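Local coordinates for sensor protein, Kinase (Polaromonas sp. JS666, PDB 3GRC), which probably works in two-component signalling as part of a sensor histidine kinase, its CheY-like receiver domain being the likely site of aspartyl phosphorylation, at residues 18-21 with 22-26; 92-95 with 96-100; 117-120 with 121-125; 73-76 with 77-80. All coordinates share one frame; numbering follows the deposited sequence.

Interaction 1 (18-21 with 22-26); sequences IARL and LNLML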
loop_
_atom_site.group_PDB
_atom_site.type_symbol
_atom_site.label_atom_id
_atom_site.label_comp_id
_atom_site.label_asym_id
_atom_site.label_seq_id
_atom_site.Cartn_x
_atom_site.Cartn_y
_atom_site.Cartn_z
ATOM N N ILE A 18 -12.368 6.220 1.264
ATOM C CA ILE A 18 -11.496 5.368 0.445
ATOM C C ILE A 18 -10.891 4.218 1.275
ATOM O O ILE A 18 -10.722 3.112 0.770
ATOM C CB ILE A 18 -10.341 6.195 -0.227
ATOM C CG1 ILE A 18 -10.912 7.380 -1.012
ATOM C CG2 ILE A 18 -9.515 5.309 -1.155
ATOM C CD1 ILE A 18 -11.908 6.988 -2.110
ATOM N N ALA A 19 -10.568 4.479 2.542
ATOM C CA ALA A 19 -9.987 3.446 3.411
ATOM C C ALA A 19 -11.005 2.316 3.541
ATOM O O ALA A 19 -10.666 1.145 3.418
ATOM C CB ALA A 19 -9.658 4.015 4.797
ATOM N N ARG A 20 -12.258 2.686 3.774
ATOM C CA ARG A 20 -13.321 1.709 3.901
ATOM C C ARG A 20 -13.579 1.012 2.555
ATOM O O ARG A 20 -13.833 -0.185 2.524
ATOM C CB ARG A 20 -14.604 2.377 4.433
ATOM C CG ARG A 20 -15.818 1.444 4.619
ATOM C CD ARG A 20 -15.555 0.249 5.554
ATOM N NE ARG A 20 -16.805 -0.407 5.938
ATOM C CZ ARG A 20 -16.935 -1.691 6.269
ATOM N NH1 ARG A 20 -15.887 -2.508 6.274
ATOM N NH2 ARG A 20 -18.135 -2.158 6.582
ATOM N N LEU A 21 -13.515 1.751 1.449
ATOM C CA LEU A 21 -13.734 1.142 0.131
ATOM C C LEU A 21 -12.669 0.054 -0.066
ATOM O O LEU A 21 -12.986 -1.077 -0.460
ATOM C CB LEU A 21 -13.620 2.180 -1.007
ATOM C CG LEU A 21 -13.682 1.696 -2.483
ATOM C CD1 LEU A 21 -15.054 1.093 -2.783
ATOM C CD2 LEU A 21 -13.397 2.853 -3.461
ATOM N N LEU A 22 -11.411 0.394 0.221
ATOM C CA LEU A 22 -10.333 -0.579 0.059
ATOM C C LEU A 22 -10.591 -1.783 0.967
ATOM O O LEU A 22 -10.517 -2.922 0.518
ATOM C CB LEU A 22 -8.960 0.048 0.357
ATOM C CG LEU A 22 -8.416 1.011 -0.722
ATOM C CD1 LEU A 22 -7.230 1.769 -0.185
ATOM C CD2 LEU A 22 -8.026 0.230 -1.967
ATOM N N ASN A 23 -10.928 -1.521 2.224
ATOM C CA ASN A 23 -11.221 -2.596 3.164
ATOM C C ASN A 23 -12.289 -3.536 2.573
ATOM O O ASN A 23 -12.108 -4.751 2.577
ATOM C CB ASN A 23 -11.699 -2.021 4.509
ATOM C CG ASN A 23 -12.026 -3.101 5.533
ATOM O OD1 ASN A 23 -13.136 -3.158 6.043
ATOM N ND2 ASN A 23 -11.054 -3.953 5.842
ATOM N N LEU A 24 -13.380 -2.976 2.048
ATOM C CA LEU A 24 -14.454 -3.781 1.452
ATOM C C LEU A 24 -14.071 -4.479 0.137
ATOM O O LEU A 24 -14.431 -5.641 -0.056
ATOM C CB LEU A 24 -15.703 -2.923 1.243
ATOM C CG LEU A 24 -16.298 -2.468 2.575
ATOM C CD1 LEU A 24 -17.327 -1.352 2.338
ATOM C CD2 LEU A 24 -16.916 -3.685 3.286
HETATM N N MSE A 25 -13.365 -3.787 -0.768
HETATM C CA MSE A 25 -12.915 -4.407 -2.041
HETATM C C MSE A 25 -11.933 -5.564 -1.773
HETATM O O MSE A 25 -11.974 -6.611 -2.424
HETATM C CB MSE A 25 -12.174 -3.392 -2.941
HETATM C CG MSE A 25 -12.985 -2.300 -3.565
HETATM SE SE MSE A 25 -11.839 -1.210 -4.734
HETATM C CE MSE A 25 -13.316 -0.183 -5.522
ATOM N N LEU A 26 -11.028 -5.349 -0.831
ATOM C CA LEU A 26 -10.044 -6.365 -0.516
ATOM C C LEU A 26 -10.710 -7.627 0.012
ATOM O O LEU A 26 -10.311 -8.743 -0.336
ATOM C CB LEU A 26 -9.038 -5.832 0.498
ATOM C CG LEU A 26 -8.107 -4.801 -0.128
ATOM C CD1 LEU A 26 -6.975 -4.398 0.837
ATOM C CD2 LEU A 26 -7.544 -5.418 -1.376
#

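Interaction 2 (92-95 with 96-100); sequences EGEL and EFNSQ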
loop_
_atom_site.group_PDB
_atom_site.type_symbol
_atom_site.label_atom_id
_atom_site.label_comp_id
_atom_site.label_asym_id
_atom_site.label_seq_id
_atom_site.Cartn_x
_atom_site.Cartn_y
_atom_site.Cartn_z
ATOM N N GLU A 92 1.945 10.755 -11.864
ATOM C CA GLU A 92 3.002 11.755 -11.732
ATOM C C GLU A 92 3.949 11.424 -10.577
ATOM O O GLU A 92 5.106 11.828 -10.587
ATOM C CB GLU A 92 2.417 13.157 -11.536
ATOM C CG GLU A 92 1.223 13.238 -10.596
ATOM C CD GLU A 92 -0.121 13.124 -11.324
ATOM O OE1 GLU A 92 -0.462 12.026 -11.827
ATOM O OE2 GLU A 92 -0.839 14.148 -11.390
ATOM N N GLY A 93 3.451 10.688 -9.582
ATOM C CA GLY A 93 4.285 10.314 -8.456
ATOM C C GLY A 93 5.297 9.271 -8.892
ATOM O O GLY A 93 6.454 9.288 -8.474
ATOM N N GLU A 94 4.844 8.359 -9.746
ATOM C CA GLU A 94 5.670 7.281 -10.288
ATOM C C GLU A 94 6.751 7.847 -11.208
ATOM O O GLU A 94 7.922 7.470 -11.123
ATOM C CB GLU A 94 4.789 6.304 -11.075
ATOM C CG GLU A 94 5.539 5.188 -11.813
ATOM C CD GLU A 94 4.600 4.215 -12.521
ATOM O OE1 GLU A 94 3.408 4.541 -12.685
ATOM O OE2 GLU A 94 5.059 3.127 -12.921
ATOM N N LEU A 95 6.333 8.748 -12.092
ATOM C CA LEU A 95 7.226 9.389 -13.043
ATOM C C LEU A 95 8.339 10.146 -12.328
ATOM O O LEU A 95 9.474 10.205 -12.799
ATOM C CB LEU A 95 6.429 10.361 -13.918
ATOM C CG LEU A 95 7.170 11.137 -15.002
ATOM C CD1 LEU A 95 7.711 10.162 -16.047
ATOM C CD2 LEU A 95 6.225 12.157 -15.631
ATOM N N GLU A 96 8.014 10.702 -11.169
ATOM C CA GLU A 96 8.970 11.486 -10.402
ATOM C C GLU A 96 9.864 10.725 -9.425
ATOM O O GLU A 96 11.043 11.052 -9.292
ATOM C CB GLU A 96 8.213 12.569 -9.637
ATOM C CG GLU A 96 9.056 13.727 -9.153
ATOM C CD GLU A 96 8.203 14.824 -8.535
ATOM O OE1 GLU A 96 7.112 15.103 -9.087
ATOM O OE2 GLU A 96 8.621 15.411 -7.511
ATOM N N PHE A 97 9.317 9.706 -8.760
ATOM C CA PHE A 97 10.065 8.965 -7.738
ATOM C C PHE A 97 10.352 7.477 -7.904
ATOM O O PHE A 97 11.195 6.937 -7.183
ATOM C CB PHE A 97 9.370 9.138 -6.390
ATOM C CG PHE A 97 9.150 10.562 -6.004
ATOM C CD1 PHE A 97 10.225 11.379 -5.668
ATOM C CD2 PHE A 97 7.871 11.102 -6.003
ATOM C CE1 PHE A 97 10.030 12.712 -5.330
ATOM C CE2 PHE A 97 7.663 12.436 -5.665
ATOM C CZ PHE A 97 8.749 13.243 -5.332
ATOM N N ASN A 98 9.667 6.808 -8.825
ATOM C CA ASN A 98 9.863 5.372 -8.996
ATOM C C ASN A 98 11.316 4.960 -9.218
ATOM O O ASN A 98 12.058 5.617 -9.940
ATOM C CB ASN A 98 8.996 4.846 -10.138
ATOM C CG ASN A 98 8.702 3.372 -10.000
ATOM O OD1 ASN A 98 8.693 2.842 -8.892
ATOM N ND2 ASN A 98 8.442 2.703 -11.115
ATOM N N SER A 99 11.717 3.868 -8.584
ATOM C CA SER A 99 13.078 3.364 -8.719
ATOM C C SER A 99 13.129 1.981 -8.102
ATOM O O SER A 99 12.335 1.662 -7.222
ATOM C CB SER A 99 14.072 4.272 -7.994
ATOM O OG SER A 99 14.012 4.053 -6.599
ATOM N N GLN A 100 14.056 1.158 -8.567
ATOM C CA GLN A 100 14.186 -0.195 -8.042
ATOM C C GLN A 100 14.306 -0.249 -6.521
ATOM O O GLN A 100 13.682 -1.083 -5.878
ATOM C CB GLN A 100 15.379 -0.904 -8.694
ATOM C CG GLN A 100 15.163 -1.190 -10.172
ATOM C CD GLN A 100 13.903 -2.008 -10.432
ATOM O OE1 GLN A 100 13.460 -2.141 -11.577
ATOM N NE2 GLN A 100 13.323 -2.564 -9.370
HETATM O O HOH W 1 6.267 14.503 -11.921
#

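Interaction 3 (117-120 with 121-125); sequences LILS and LHRAI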
loop_
_atom_site.group_PDB
_atom_site.type_symbol
_atom_site.label_atom_id
_atom_site.label_comp_id
_atom_site.label_asym_id
_atom_site.label_seq_id
_atom_site.Cartn_x
_atom_site.Cartn_y
_atom_site.Cartn_z
ATOM N N LEU A 117 -6.611 -3.736 -9.007
ATOM C CA LEU A 117 -6.136 -3.707 -7.624
ATOM C C LEU A 117 -5.847 -5.095 -7.080
ATOM O O LEU A 117 -4.778 -5.340 -6.524
ATOM C CB LEU A 117 -7.148 -3.030 -6.695
ATOM C CG LEU A 117 -6.843 -3.135 -5.189
ATOM C CD1 LEU A 117 -5.548 -2.415 -4.875
ATOM C CD2 LEU A 117 -7.990 -2.536 -4.381
ATOM N N ILE A 118 -6.817 -5.992 -7.221
ATOM C CA ILE A 118 -6.677 -7.347 -6.709
ATOM C C ILE A 118 -5.570 -8.080 -7.473
ATOM O O ILE A 118 -4.713 -8.715 -6.868
ATOM C CB ILE A 118 -8.019 -8.102 -6.811
ATOM C CG1 ILE A 118 -9.140 -7.251 -6.179
ATOM C CG2 ILE A 118 -7.918 -9.457 -6.108
ATOM C CD1 ILE A 118 -8.928 -6.876 -4.704
ATOM N N LEU A 119 -5.568 -7.944 -8.791
ATOM C CA LEU A 119 -4.556 -8.581 -9.626
ATOM C C LEU A 119 -3.163 -8.107 -9.212
ATOM O O LEU A 119 -2.267 -8.923 -8.974
ATOM C CB LEU A 119 -4.795 -8.260 -11.101
ATOM C CG LEU A 119 -3.750 -8.816 -12.074
ATOM C CD1 LEU A 119 -3.693 -10.345 -11.958
ATOM C CD2 LEU A 119 -4.101 -8.400 -13.494
ATOM N N SER A 120 -2.996 -6.788 -9.118
ATOM C CA SER A 120 -1.724 -6.186 -8.717
ATOM C C SER A 120 -1.242 -6.677 -7.349
ATOM O O SER A 120 -0.068 -6.992 -7.190
ATOM C CB SER A 120 -1.825 -4.655 -8.701
ATOM O OG SER A 120 -2.011 -4.120 -10.001
ATOM N N LEU A 121 -2.123 -6.751 -6.355
ATOM C CA LEU A 121 -1.676 -7.234 -5.046
ATOM C C LEU A 121 -1.199 -8.689 -5.135
ATOM O O LEU A 121 -0.176 -9.037 -4.558
ATOM C CB LEU A 121 -2.779 -7.084 -3.987
ATOM C CG LEU A 121 -3.006 -5.655 -3.477
ATOM C CD1 LEU A 121 -4.352 -5.567 -2.789
ATOM C CD2 LEU A 121 -1.896 -5.241 -2.524
ATOM N N HIS A 122 -1.936 -9.532 -5.855
ATOM C CA HIS A 122 -1.538 -10.935 -6.021
ATOM C C HIS A 122 -0.161 -10.997 -6.680
ATOM O O HIS A 122 0.721 -11.710 -6.212
ATOM C CB HIS A 122 -2.558 -11.695 -6.881
ATOM C CG HIS A 122 -3.763 -12.149 -6.117
ATOM N ND1 HIS A 122 -4.998 -12.319 -6.707
ATOM C CD2 HIS A 122 -3.920 -12.456 -4.812
ATOM C CE1 HIS A 122 -5.868 -12.708 -5.789
ATOM N NE2 HIS A 122 -5.243 -12.798 -4.633
ATOM N N ARG A 123 0.004 -10.240 -7.764
ATOM C CA ARG A 123 1.264 -10.159 -8.493
ATOM C C ARG A 123 2.372 -9.691 -7.554
ATOM O O ARG A 123 3.403 -10.349 -7.421
ATOM C CB ARG A 123 1.158 -9.146 -9.646
ATOM C CG ARG A 123 1.123 -9.729 -11.052
ATOM C CD ARG A 123 -0.143 -10.526 -11.282
ATOM N NE ARG A 123 -0.243 -11.069 -12.639
ATOM C CZ ARG A 123 -0.297 -10.334 -13.749
ATOM N NH1 ARG A 123 -0.255 -9.007 -13.688
ATOM N NH2 ARG A 123 -0.410 -10.935 -14.928
ATOM N N ALA A 124 2.146 -8.550 -6.906
ATOM C CA ALA A 124 3.136 -7.965 -6.000
ATOM C C ALA A 124 3.585 -8.910 -4.892
ATOM O O ALA A 124 4.779 -9.022 -4.603
ATOM C CB ALA A 124 2.595 -6.682 -5.399
ATOM N N ILE A 125 2.627 -9.582 -4.266
ATOM C CA ILE A 125 2.927 -10.518 -3.193
ATOM C C ILE A 125 3.772 -11.691 -3.695
ATOM O O ILE A 125 4.787 -12.038 -3.086
ATOM C CB ILE A 125 1.632 -11.050 -2.557
ATOM C CG1 ILE A 125 0.872 -9.889 -1.893
ATOM C CG2 ILE A 125 1.957 -12.165 -1.556
ATOM C CD1 ILE A 125 -0.467 -10.280 -1.275
#

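Interaction 4 (73-76 with 77-80); sequences RRDS and RTRD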
loop_
_atom_site.group_PDB
_atom_site.type_symbol
_atom_site.label_atom_id
_atom_site.label_comp_id
_atom_site.label_asym_id
_atom_site.label_seq_id
_atom_site.Cartn_x
_atom_site.Cartn_y
_atom_site.Cartn_z
ATOM N N ARG A 73 11.669 0.632 3.253
ATOM C CA ARG A 73 12.721 -0.092 2.560
ATOM C C ARG A 73 14.057 -0.070 3.320
ATOM O O ARG A 73 14.902 -0.936 3.111
ATOM C CB ARG A 73 12.910 0.465 1.138
ATOM C CG ARG A 73 11.718 0.247 0.213
ATOM C CD ARG A 73 11.106 -1.122 0.428
ATOM N NE ARG A 73 10.111 -1.460 -0.570
ATOM C CZ ARG A 73 9.115 -2.311 -0.359
ATOM N NH1 ARG A 73 8.987 -2.894 0.825
ATOM N NH2 ARG A 73 8.260 -2.595 -1.330
ATOM N N ARG A 74 14.242 0.905 4.206
ATOM C CA ARG A 74 15.486 1.006 4.970
ATOM C C ARG A 74 15.515 0.116 6.212
ATOM O O ARG A 74 16.506 0.086 6.940
ATOM C CB ARG A 74 15.754 2.469 5.346
ATOM C CG ARG A 74 16.029 3.337 4.120
ATOM C CD ARG A 74 16.146 4.823 4.426
ATOM N NE ARG A 74 17.316 5.157 5.238
ATOM C CZ ARG A 74 17.273 5.408 6.542
ATOM N NH1 ARG A 74 16.114 5.361 7.190
ATOM N NH2 ARG A 74 18.386 5.714 7.198
ATOM N N ASP A 75 14.429 -0.614 6.446
ATOM C CA ASP A 75 14.334 -1.518 7.591
ATOM C C ASP A 75 14.268 -2.951 7.065
ATOM O O ASP A 75 13.385 -3.293 6.285
ATOM C CB ASP A 75 13.075 -1.213 8.408
ATOM C CG ASP A 75 13.037 -1.964 9.729
ATOM O OD1 ASP A 75 13.254 -3.196 9.723
ATOM O OD2 ASP A 75 12.786 -1.320 10.770
ATOM N N SER A 76 15.197 -3.789 7.508
ATOM C CA SER A 76 15.265 -5.173 7.054
ATOM C C SER A 76 13.976 -5.982 7.151
ATOM O O SER A 76 13.692 -6.794 6.272
ATOM C CB SER A 76 16.371 -5.919 7.808
ATOM O OG SER A 76 16.040 -6.088 9.175
ATOM N N ARG A 77 13.195 -5.771 8.206
ATOM C CA ARG A 77 11.962 -6.538 8.374
ATOM C C ARG A 77 10.790 -6.117 7.480
ATOM O O ARG A 77 9.774 -6.809 7.418
ATOM C CB ARG A 77 11.539 -6.531 9.847
ATOM C CG ARG A 77 11.295 -5.160 10.435
ATOM C CD ARG A 77 11.277 -5.229 11.953
ATOM N NE ARG A 77 10.955 -3.940 12.562
ATOM C CZ ARG A 77 11.105 -3.672 13.855
ATOM N NH1 ARG A 77 11.577 -4.606 14.672
ATOM N NH2 ARG A 77 10.780 -2.476 14.332
ATOM N N THR A 78 10.933 -4.992 6.786
ATOM C CA THR A 78 9.883 -4.520 5.890
ATOM C C THR A 78 10.429 -4.202 4.500
ATOM O O THR A 78 9.738 -3.612 3.676
ATOM C CB THR A 78 9.181 -3.265 6.447
ATOM O OG1 THR A 78 10.146 -2.251 6.714
ATOM C CG2 THR A 78 8.443 -3.594 7.727
ATOM N N ARG A 79 11.666 -4.617 4.241
ATOM C CA ARG A 79 12.313 -4.373 2.956
ATOM C C ARG A 79 11.686 -5.228 1.851
ATOM O O ARG A 79 11.706 -4.855 0.678
ATOM C CB ARG A 79 13.813 -4.677 3.076
ATOM C CG ARG A 79 14.643 -4.326 1.850
ATOM C CD ARG A 79 16.127 -4.651 2.057
ATOM N NE ARG A 79 16.406 -6.089 2.166
ATOM C CZ ARG A 79 16.368 -6.952 1.150
ATOM N NH1 ARG A 79 16.057 -6.541 -0.076
ATOM N NH2 ARG A 79 16.650 -8.234 1.356
ATOM N N ASP A 80 11.115 -6.369 2.230
ATOM C CA ASP A 80 10.502 -7.261 1.255
ATOM C C ASP A 80 8.973 -7.279 1.291
ATOM O O ASP A 80 8.336 -8.180 0.745
ATOM C CB ASP A 80 11.055 -8.675 1.436
ATOM C CG ASP A 80 12.554 -8.743 1.190
ATOM O OD1 ASP A 80 12.997 -8.294 0.107
ATOM O OD2 ASP A 80 13.289 -9.238 2.074
#

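Interaction 1 (18-21 with 22-26)
Leu22, Asn23, Leu24 and Met25 each send their backbone N-H to the carbonyl oxygen four residues back, on Ile18, Ala19, Arg20 and Leu21. These are regular helical bonds. The last of them, Met25 N to Leu21 O at 2.8 Å, is nearly straight at 169°.

Polar side chains meet on one flank. Arg20 NH1 donates a weak bond to Asn23 OD1 at 2.8 Å, bent to 129°. The amide lies at the guanidinium edge, and the two planes are nearly coplanar. The other end of the amide is also held: Asn23 ND2 bonds to Ser33 OG.

The segments belong to helix 16-28, the crossover of the beta-alpha-beta unit made with strands 8-12 and 32-36 in a CheY-like receiver fold. Leu22 and Leu26 face inward, where Ile11 and helix 114-128 cover them.

Van der Waals contacts make up the rest. Leu24 CD2 lies over one face of the Arg20 guanidinium, toward its rim, 3.4 Å from Arg20 NH1. The Arg20 chain reaches it through a bend at chi2 (57°). Leu21 and Met25, a selenomethionine, meet through methyl groups, with Leu21 CD1 a tight 3.5 Å from Met25 CE. With an alanine at Leu21, the Met25 methyl end would probably lose this neighbour on the helix and be freer to turn. Ile18 CG2 touches Leu22 CD1 more loosely, at 4.3 Å.

Interaction 2 (92-95 with 96-100)
Glu96 meets Glu92 one turn back, near the end of helix 90-97. This helix joins strands 82-86 and 106-108 in a beta-alpha-beta unit of the CheY-like receiver fold. The contact lies on the surface and follows the last turn of the helix into the loop.

Glu96 is tied to Glu92 in two ways. Its N-H bonds to Glu92 O at 3.2 Å, but the angle is only 138° and the donor stands above the carbonyl plane. A water provides the second tie. It donates to Glu92 O and, at 3.0 Å, to Glu96 OE1. The Glu96 side chain is extended, with CG anti to the backbone N (chi1 -161°), and this carries the carboxylate to the water. Glu92 O therefore accepts from both a backbone N-H and the water.

Glu94 and Asn98 run side by side and point the same way. Glu94 CG lies 3.9 Å from Asn98 CB. The carboxylate and amide planes are steeply inclined, 77° apart. The Asn98 amide has a partner elsewhere, a weak bond from Trp107 NE1 to its OD1, on strand 106-108. Asn98 is the first residue to leave helical phi/psi, and its N-H closes the last helical bond, to Glu94 O at 3.0 Å.

Gly93 lies between these two pairs and is buried. Its carbonyl oxygen takes the Phe97 N-H at 2.9 Å. The same oxygen also meets the Phe97 ring obliquely, with Gly93 O 3.4 Å from Phe97 CD2.

Interaction 3 (117-120 with 121-125)
Leu117 and Leu121 lie side by side on the buried face of helix 114-128, the C-terminal helix of the CheY-like receiver fold. Leu117 CD1 meets Leu121 CD1 at 4.0 Å. Leu22 and Leu26 of helix 16-28 pack on this pair, and Leu108 and Val84 of the sheet touch it too. Ser120 and Ala124 continue the buried face. Ala124 N bonds to Ser120 O at 2.7 Å, while Ser120 OG is satisfied by Leu116 O, one turn back. Small side chains here meet Thr106 and Ala82 on the strands.

Ile118 and His122 border this face and point the same way, with Ile118 CG2 3.9 Å from His122 CE1. Ile118 packs on Leu26, and the His122 ring meets Phe31, the planes inclined at about 40°. The solvent side is more exposed, though its contacts are no longer. There Leu119 and Arg123 cross at an angle. The Arg123 chain bends at chi2 (66°) and turns its head back along the helix. This sets one guanidinium face against the leucine. Leu119 CD1 lies off-centre, toward the rim of that face, 3.6 Å from Arg123 NE.

Interaction 4 (73-76 with 77-80)
Arg73 reaches Thr78 through a bend at chi2 (-40°) that turns its guanidinium edge toward Thr78 O. Asp75 holds CG anti to the backbone N (chi1 -171°), which brings its carboxylate beside Arg77. The carboxylate is crowded against Arg77 in the model, and its exact place is doubtful.

Arg73 ends helix 65-73, and the residues after it form the loop leading to strand 82-86 of the receiver fold. Thr78 N bonds to Asp75 O at 3.0 Å and closes a tight turn. The donor stands above the carbonyl plane, well off a lone pair. Thr78 OG1 is held by Leu72 O, and it lies 3.5 Å from Asp75 CB.

Arg73 NH1 makes a weak, bent bond to Thr78 O at 3.0 Å. Arg79 O lies over a face of the same guanidinium. The stronger partners of Arg73 are the carbonyls of Leu81, Leu102 and Ala103, so its head links this loop to the one before strand 106-108.

Asp75 OD2 and Arg77 NE form a long salt bridge at 3.7 Å. The oxygen sits off the guanidinium plane, so the attraction is one of charge and not a directed bond. Replacing Asp75 with an alanine would probably leave the Arg77 charge without this partner and its side chain freer to swing.

Backbone carbonyls therefore hold the Arg73 head by directed bonds, whereas Asp75 and Arg77 attract mainly through charge, a pull that solvent is likely to weaken.

Interactions 1 and 3 are partly buried and pack on each other. Leu26 CD2 lies 3.5 Å from Leu121 CD1, and Leu22 meets Leu117, so helices 16-28 and 114-128 share one apolar seam on the sheet. The charged Arg20 and Arg123 lie away from it. Interactions 2 and 4 are surface contacts at a helix end and in a loop, with nearest atoms about 6 Å apart. There, water, carboxylates and arginines do more of the work. Interactions 1 and 2 stand on opposite sides of the chain's centre, their own centres 25 Å apart. Regular helical bonds run through interactions 1 and 3, while interaction 4 depends on a turn.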